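PDB 1VQS: hypothetical protein AGR_L_1239 from Agrobacterium tumefaciens str. C58, which is of unknown function but belongs to the NIPSNAP family and has the ferredoxin-like fold of the dimeric alpha-beta barrel clan. Local coordinates for residues I17-L22 and E62-W67; E48-F53 and I66-S71. All blocks are in the same frame, centred on the assembly; numbering follows the deposited sequence.

Contact 1: residues I17-L22 and E62-W67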
loop_
_atom_site.group_PDB
_atom_site.type_symbol
_atom_site.label_atom_id
_atom_site.label_comp_id
_atom_site.label_asym_id
_atom_site.label_seq_id
_atom_site.Cartn_x
_atom_site.Cartn_y
_atom_site.Cartn_z
ATOM N N ILE B 17 17.554 8.315 4.060
ATOM C CA ILE B 17 16.337 8.763 4.721
ATOM C C ILE B 17 15.710 7.542 5.374
ATOM O O ILE B 17 15.405 6.560 4.700
ATOM C CB ILE B 17 15.364 9.387 3.714
ATOM C CG1 ILE B 17 16.030 10.578 3.003
ATOM C CG2 ILE B 17 14.036 9.795 4.420
ATOM C CD1 ILE B 17 15.097 11.299 2.020
ATOM N N ARG B 18 15.585 7.607 6.704
ATOM C CA ARG B 18 15.026 6.527 7.531
ATOM C C ARG B 18 13.659 6.976 8.031
ATOM O O ARG B 18 13.551 8.046 8.622
ATOM C CB ARG B 18 15.962 6.230 8.702
ATOM C CG ARG B 18 17.320 5.768 8.264
ATOM C CD ARG B 18 18.230 5.391 9.394
ATOM N NE ARG B 18 17.776 4.219 10.137
ATOM C CZ ARG B 18 18.088 2.954 9.860
ATOM N NH1 ARG B 18 18.796 2.628 8.801
ATOM N NH2 ARG B 18 17.647 1.984 10.644
ATOM N N THR B 19 12.634 6.158 7.811
ATOM C CA THR B 19 11.274 6.520 8.128
ATOM C C THR B 19 10.720 5.420 9.022
ATOM O O THR B 19 10.718 4.241 8.650
ATOM C CB THR B 19 10.411 6.657 6.844
ATOM O OG1 THR B 19 10.992 7.653 5.982
ATOM C CG2 THR B 19 9.002 7.069 7.219
ATOM N N TYR B 20 10.233 5.813 10.207
ATOM C CA TYR B 20 9.668 4.872 11.203
ATOM C C TYR B 20 8.228 5.236 11.457
ATOM O O TYR B 20 7.910 6.427 11.651
ATOM C CB TYR B 20 10.398 4.936 12.559
ATOM C CG TYR B 20 11.894 4.763 12.540
ATOM C CD1 TYR B 20 12.508 4.045 11.544
ATOM C CD2 TYR B 20 12.698 5.257 13.579
ATOM C CE1 TYR B 20 13.882 3.851 11.527
ATOM C CE2 TYR B 20 14.075 5.061 13.566
ATOM C CZ TYR B 20 14.646 4.342 12.530
ATOM O OH TYR B 20 16.025 4.137 12.442
ATOM N N ARG B 21 7.382 4.212 11.556
ATOM C CA ARG B 21 6.060 4.358 12.119
ATOM C C ARG B 21 6.092 3.852 13.540
ATOM O O ARG B 21 6.410 2.691 13.773
ATOM C CB ARG B 21 5.001 3.587 11.330
ATOM C CG ARG B 21 3.580 3.863 11.822
ATOM C CD ARG B 21 2.597 2.909 11.189
ATOM N NE ARG B 21 2.502 1.657 11.933
ATOM C CZ ARG B 21 2.185 0.497 11.382
ATOM N NH1 ARG B 21 1.974 0.410 10.087
ATOM N NH2 ARG B 21 2.059 -0.567 12.139
ATOM N N LEU B 22 5.801 4.724 14.502
ATOM C CA LEU B 22 5.785 4.332 15.889
ATOM C C LEU B 22 4.444 3.784 16.354
ATOM O O LEU B 22 3.395 4.030 15.766
ATOM C CB LEU B 22 6.151 5.510 16.819
ATOM C CG LEU B 22 7.409 6.304 16.470
ATOM C CD1 LEU B 22 7.751 7.270 17.615
ATOM C CD2 LEU B 22 8.583 5.400 16.207
ATOM N N GLU B 62 4.887 9.327 12.984
ATOM C CA GLU B 62 6.031 9.082 12.113
ATOM C C GLU B 62 7.267 9.864 12.532
ATOM O O GLU B 62 7.200 11.044 12.894
ATOM C CB GLU B 62 5.683 9.409 10.665
ATOM C CG GLU B 62 6.750 9.001 9.652
ATOM C CD GLU B 62 6.339 9.273 8.221
ATOM O OE1 GLU B 62 6.501 10.441 7.781
ATOM O OE2 GLU B 62 5.871 8.320 7.585
ATOM N N ILE B 63 8.405 9.183 12.452
ATOM C CA ILE B 63 9.749 9.763 12.597
ATOM C C ILE B 63 10.469 9.678 11.248
ATOM O O ILE B 63 10.425 8.632 10.607
ATOM C CB ILE B 63 10.559 9.021 13.672
ATOM C CG1 ILE B 63 9.912 9.193 15.054
ATOM C CG2 ILE B 63 12.025 9.510 13.716
ATOM C CD1 ILE B 63 9.906 10.586 15.606
ATOM N N VAL B 64 11.130 10.754 10.820
ATOM C CA VAL B 64 12.021 10.706 9.665
ATOM C C VAL B 64 13.346 11.291 10.066
ATOM O O VAL B 64 13.393 12.391 10.605
ATOM C CB VAL B 64 11.479 11.508 8.516
ATOM C CG1 VAL B 64 12.541 11.672 7.400
ATOM C CG2 VAL B 64 10.239 10.857 7.940
ATOM N N HIS B 65 14.427 10.556 9.857
ATOM C CA HIS B 65 15.737 11.134 10.081
ATOM C C HIS B 65 16.629 10.856 8.890
ATOM O O HIS B 65 16.447 9.865 8.192
ATOM C CB HIS B 65 16.367 10.767 11.439
ATOM C CG HIS B 65 16.446 9.302 11.764
ATOM N ND1 HIS B 65 17.642 8.617 11.891
ATOM C CD2 HIS B 65 15.478 8.422 12.090
ATOM C CE1 HIS B 65 17.393 7.376 12.255
ATOM N NE2 HIS B 65 16.092 7.225 12.383
ATOM N N ILE B 66 17.533 11.804 8.641
ATOM C CA ILE B 66 18.335 11.846 7.456
ATOM C C ILE B 66 19.798 11.996 7.840
ATOM O O ILE B 66 20.158 12.839 8.679
ATOM C CB ILE B 66 17.937 13.025 6.603
ATOM C CG1 ILE B 66 16.436 12.998 6.330
ATOM C CG2 ILE B 66 18.759 13.034 5.349
ATOM C CD1 ILE B 66 15.957 14.076 5.397
ATOM N N TRP B 67 20.647 11.186 7.202
ATOM C CA TRP B 67 22.082 11.166 7.448
ATOM C C TRP B 67 22.791 11.310 6.113
ATOM O O TRP B 67 22.294 10.802 5.105
ATOM C CB TRP B 67 22.481 9.817 8.070
ATOM C CG TRP B 67 21.852 9.593 9.390
ATOM C CD1 TRP B 67 20.599 9.071 9.630
ATOM C CD2 TRP B 67 22.398 9.929 10.675
ATOM N NE1 TRP B 67 20.346 9.065 10.981
ATOM C CE2 TRP B 67 21.442 9.552 11.642
ATOM C CE3 TRP B 67 23.612 10.474 11.102
ATOM C CZ2 TRP B 67 21.654 9.723 13.009
ATOM C CZ3 TRP B 67 23.822 10.632 12.478
ATOM C CH2 TRP B 67 22.836 10.244 13.404
#

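Contact 2: residues E48-F53 and I66-S71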
loop_
_atom_site.group_PDB
_atom_site.type_symbol
_atom_site.label_atom_id
_atom_site.label_comp_id
_atom_site.label_asym_id
_atom_site.label_seq_id
_atom_site.Cartn_x
_atom_site.Cartn_y
_atom_site.Cartn_z
ATOM N N GLU B 48 27.344 12.539 10.156
ATOM C CA GLU B 48 26.647 13.765 9.778
ATOM C C GLU B 48 25.128 13.575 9.765
ATOM O O GLU B 48 24.547 13.149 8.778
ATOM C CB GLU B 48 27.162 14.264 8.415
ATOM C CG GLU B 48 28.657 14.652 8.466
ATOM C CD GLU B 48 29.105 15.524 7.294
ATOM O OE1 GLU B 48 28.363 16.449 6.896
ATOM O OE2 GLU B 48 30.228 15.308 6.801
ATOM N N LEU B 49 24.496 13.879 10.901
ATOM C CA LEU B 49 23.041 13.985 10.968
ATOM C C LEU B 49 22.617 15.234 10.230
ATOM O O LEU B 49 23.101 16.321 10.526
ATOM C CB LEU B 49 22.595 14.085 12.416
ATOM C CG LEU B 49 21.098 14.259 12.661
ATOM C CD1 LEU B 49 20.285 13.080 12.149
ATOM C CD2 LEU B 49 20.829 14.514 14.168
ATOM N N VAL B 50 21.671 15.067 9.312
ATOM C CA VAL B 50 21.164 16.159 8.476
ATOM C C VAL B 50 19.899 16.770 9.075
ATOM O O VAL B 50 19.774 17.990 9.198
ATOM C CB VAL B 50 20.899 15.637 7.055
ATOM C CG1 VAL B 50 20.191 16.673 6.231
ATOM C CG2 VAL B 50 22.213 15.253 6.373
ATOM N N GLY B 51 18.973 15.916 9.458
ATOM C CA GLY B 51 17.731 16.400 10.027
ATOM C C GLY B 51 17.010 15.283 10.751
ATOM O O GLY B 51 17.254 14.108 10.486
ATOM N N TYR B 52 16.149 15.650 11.693
ATOM C CA TYR B 52 15.452 14.672 12.507
ATOM C C TYR B 52 14.075 15.247 12.804
ATOM O O TYR B 52 13.966 16.247 13.501
ATOM C CB TYR B 52 16.242 14.414 13.787
ATOM C CG TYR B 52 16.050 13.010 14.376
ATOM C CD1 TYR B 52 14.829 12.601 14.895
ATOM C CD2 TYR B 52 17.123 12.123 14.463
ATOM C CE1 TYR B 52 14.659 11.314 15.441
ATOM C CE2 TYR B 52 16.961 10.838 15.007
ATOM C CZ TYR B 52 15.723 10.441 15.496
ATOM O OH TYR B 52 15.532 9.171 16.064
ATOM N N PHE B 53 13.024 14.598 12.295
ATOM C CA PHE B 53 11.679 15.177 12.246
ATOM C C PHE B 53 10.633 14.211 12.772
ATOM O O PHE B 53 10.812 13.006 12.749
ATOM C CB PHE B 53 11.294 15.539 10.805
ATOM C CG PHE B 53 12.360 16.313 10.070
ATOM C CD1 PHE B 53 12.533 17.650 10.314
ATOM C CD2 PHE B 53 13.202 15.710 9.154
ATOM C CE1 PHE B 53 13.508 18.386 9.654
ATOM C CE2 PHE B 53 14.204 16.467 8.492
ATOM C CZ PHE B 53 14.330 17.794 8.744
ATOM N N ILE B 66 17.533 11.804 8.641
ATOM C CA ILE B 66 18.335 11.846 7.456
ATOM C C ILE B 66 19.798 11.996 7.840
ATOM O O ILE B 66 20.158 12.839 8.679
ATOM C CB ILE B 66 17.937 13.025 6.603
ATOM C CG1 ILE B 66 16.436 12.998 6.330
ATOM C CG2 ILE B 66 18.759 13.034 5.349
ATOM C CD1 ILE B 66 15.957 14.076 5.397
ATOM N N TRP B 67 20.647 11.186 7.202
ATOM C CA TRP B 67 22.082 11.166 7.448
ATOM C C TRP B 67 22.791 11.310 6.113
ATOM O O TRP B 67 22.294 10.802 5.105
ATOM C CB TRP B 67 22.481 9.817 8.070
ATOM C CG TRP B 67 21.852 9.593 9.390
ATOM C CD1 TRP B 67 20.599 9.071 9.630
ATOM C CD2 TRP B 67 22.398 9.929 10.675
ATOM N NE1 TRP B 67 20.346 9.065 10.981
ATOM C CE2 TRP B 67 21.442 9.552 11.642
ATOM C CE3 TRP B 67 23.612 10.474 11.102
ATOM C CZ2 TRP B 67 21.654 9.723 13.009
ATOM C CZ3 TRP B 67 23.822 10.632 12.478
ATOM C CH2 TRP B 67 22.836 10.244 13.404
ATOM N N ALA B 68 23.963 11.949 6.106
ATOM C CA ALA B 68 24.798 12.117 4.891
ATOM C C ALA B 68 26.053 11.291 5.035
ATOM O O ALA B 68 26.663 11.301 6.105
ATOM C CB ALA B 68 25.206 13.565 4.725
ATOM N N PHE B 69 26.434 10.609 3.944
ATOM C CA PHE B 69 27.650 9.770 3.890
ATOM C C PHE B 69 28.457 10.053 2.635
ATOM O O PHE B 69 27.879 10.334 1.576
ATOM C CB PHE B 69 27.256 8.289 3.887
ATOM C CG PHE B 69 26.502 7.863 5.109
ATOM C CD1 PHE B 69 27.176 7.646 6.283
ATOM C CD2 PHE B 69 25.133 7.677 5.091
ATOM C CE1 PHE B 69 26.498 7.257 7.436
ATOM C CE2 PHE B 69 24.454 7.301 6.237
ATOM C CZ PHE B 69 25.141 7.074 7.407
ATOM N N SER B 70 29.777 9.948 2.718
ATOM C CA SER B 70 30.600 10.224 1.543
ATOM C C SER B 70 30.621 9.054 0.567
ATOM O O SER B 70 30.922 9.243 -0.624
ATOM C CB SER B 70 32.039 10.569 1.942
ATOM O OG SER B 70 32.547 9.578 2.795
ATOM N N SER B 71 30.337 7.857 1.082
ATOM C CA SER B 71 30.211 6.666 0.262
ATOM C C SER B 71 29.418 5.631 0.988
ATOM O O SER B 71 29.307 5.686 2.218
ATOM C CB SER B 71 31.573 6.077 -0.076
ATOM O OG SER B 71 32.222 5.480 1.033
HETATM O O HOH W 1 28.324 10.699 8.093
#

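Contact 1: residues I17-L22 and E62-W67
R18 and H65 face each other as a hydrogen-bonded antiparallel pair where strands 14-22 and 62-69 run side by side in the ferredoxin-like sheet. The segments 17-22 and 62-67 run 164° apart in direction. R18 N gives a nearly straight bond to H65 O (2.8 Å), H65 N returns one to R18 O, and Y20 and I63 exchange two more.

The side chain of R18 can be followed outward past the H65 ring. CB stands above one face of the imidazole, 4.0 Å from its centroid, as a CH-pi contact. CG stays near the backbone, by H65 O, and CD comes 3.6 Å from H65 CE1. The bend at chi3 (66°) then swings the guanidinium round to Y20, where NE donates to Y20 OH (2.9 Å) in the guanidinium plane. NH1 is anchored by a salt bridge to E16.

Two more rings meet H65. It turns an edge toward the face of the Y20 ring in an offset edge-to-face pair, planes 75° apart, and Y52 of strand 48-55 stacks on it.

On the opposite face of the sheet I17 CG2 packs on V64 CG1 at 3.8 Å, and T19 CG2 rests against the E62 carboxylate, whose OE1 makes a salt bridge with K105 of the second subunit.

The bond from W67 NE1 to H65 ND1 (2.9 Å), lying near both ring planes, helps to set the rotation of the imidazole, with ND1 as acceptor; H65 NE2 lies 3.1 Å from Y20 OH.

Contact 2: residues E48-F53 and I66-S71
A classic beta bulge interrupts the antiparallel hairpin of strands 48-55 and 62-69: V50 and G51 together face the single residue I66. The evidence is in the backbone bonds. V50 N donates to I66 O at 2.8 Å, and G51 N reaches the same oxygen through a weak bond of 3.4 Å. I66 N in turn donates to G51 O (3.0 Å), and beyond the bulge A68 N bonds to E48 O. The register moves by one residue between L49 and G51.

At the bulge V50 points its CB toward the partner strand. This CB lies 3.8 Å from I66 CG2, while V50 CG2 packs against A68 CB at 3.8 Å.

L49 lies on the same face as W67, opposite the one that carries I66 and A68, and covers the indole. With CG anti to the backbone N (chi1 178°), the leucine lays CD1 over the six-membered ring, 3.8 Å from its centroid and 15° off the normal, and L49 CB also lies over a face of the indole, 3.7 Å from W67 CZ3. The backbone N of L49 also approaches CE3. A water bridges E48 and A68, accepting from E48 N and donating to A68 O (2.7 Å).

The indole of W67 also packs against Q42, K43 and L46 of helix 27-46, whereas V50 and A68 touch Y15 of strand 14-22. At F53 the sheet runs on into an antiparallel strand of the second subunit, and past F69 the chain turns at S71, whose OG caps D74 N of helix 72-84.

Overall arrangement
Both contacts use strand 62-69, which pairs with 14-22 in contact 1 and with 48-55 in contact 2, their centres 11 Å apart. Both are buried, contact 1 almost wholly, contact 2 with an exposed residue at E48. Contact 1 lies between the two inner strands of the four and keeps a regular register, with polar side chains linked on one face. Contact 2 involves a strand at the edge within this chain; its register is broken by a bulge and its packing is mainly apolar. The two are joined directly: F53 N lies 2.8 Å from V64 O, probably as a hydrogen bond, and H65 CB packs on Y52 CD2. Both also reach the second subunit, where I66 meets its counterpart.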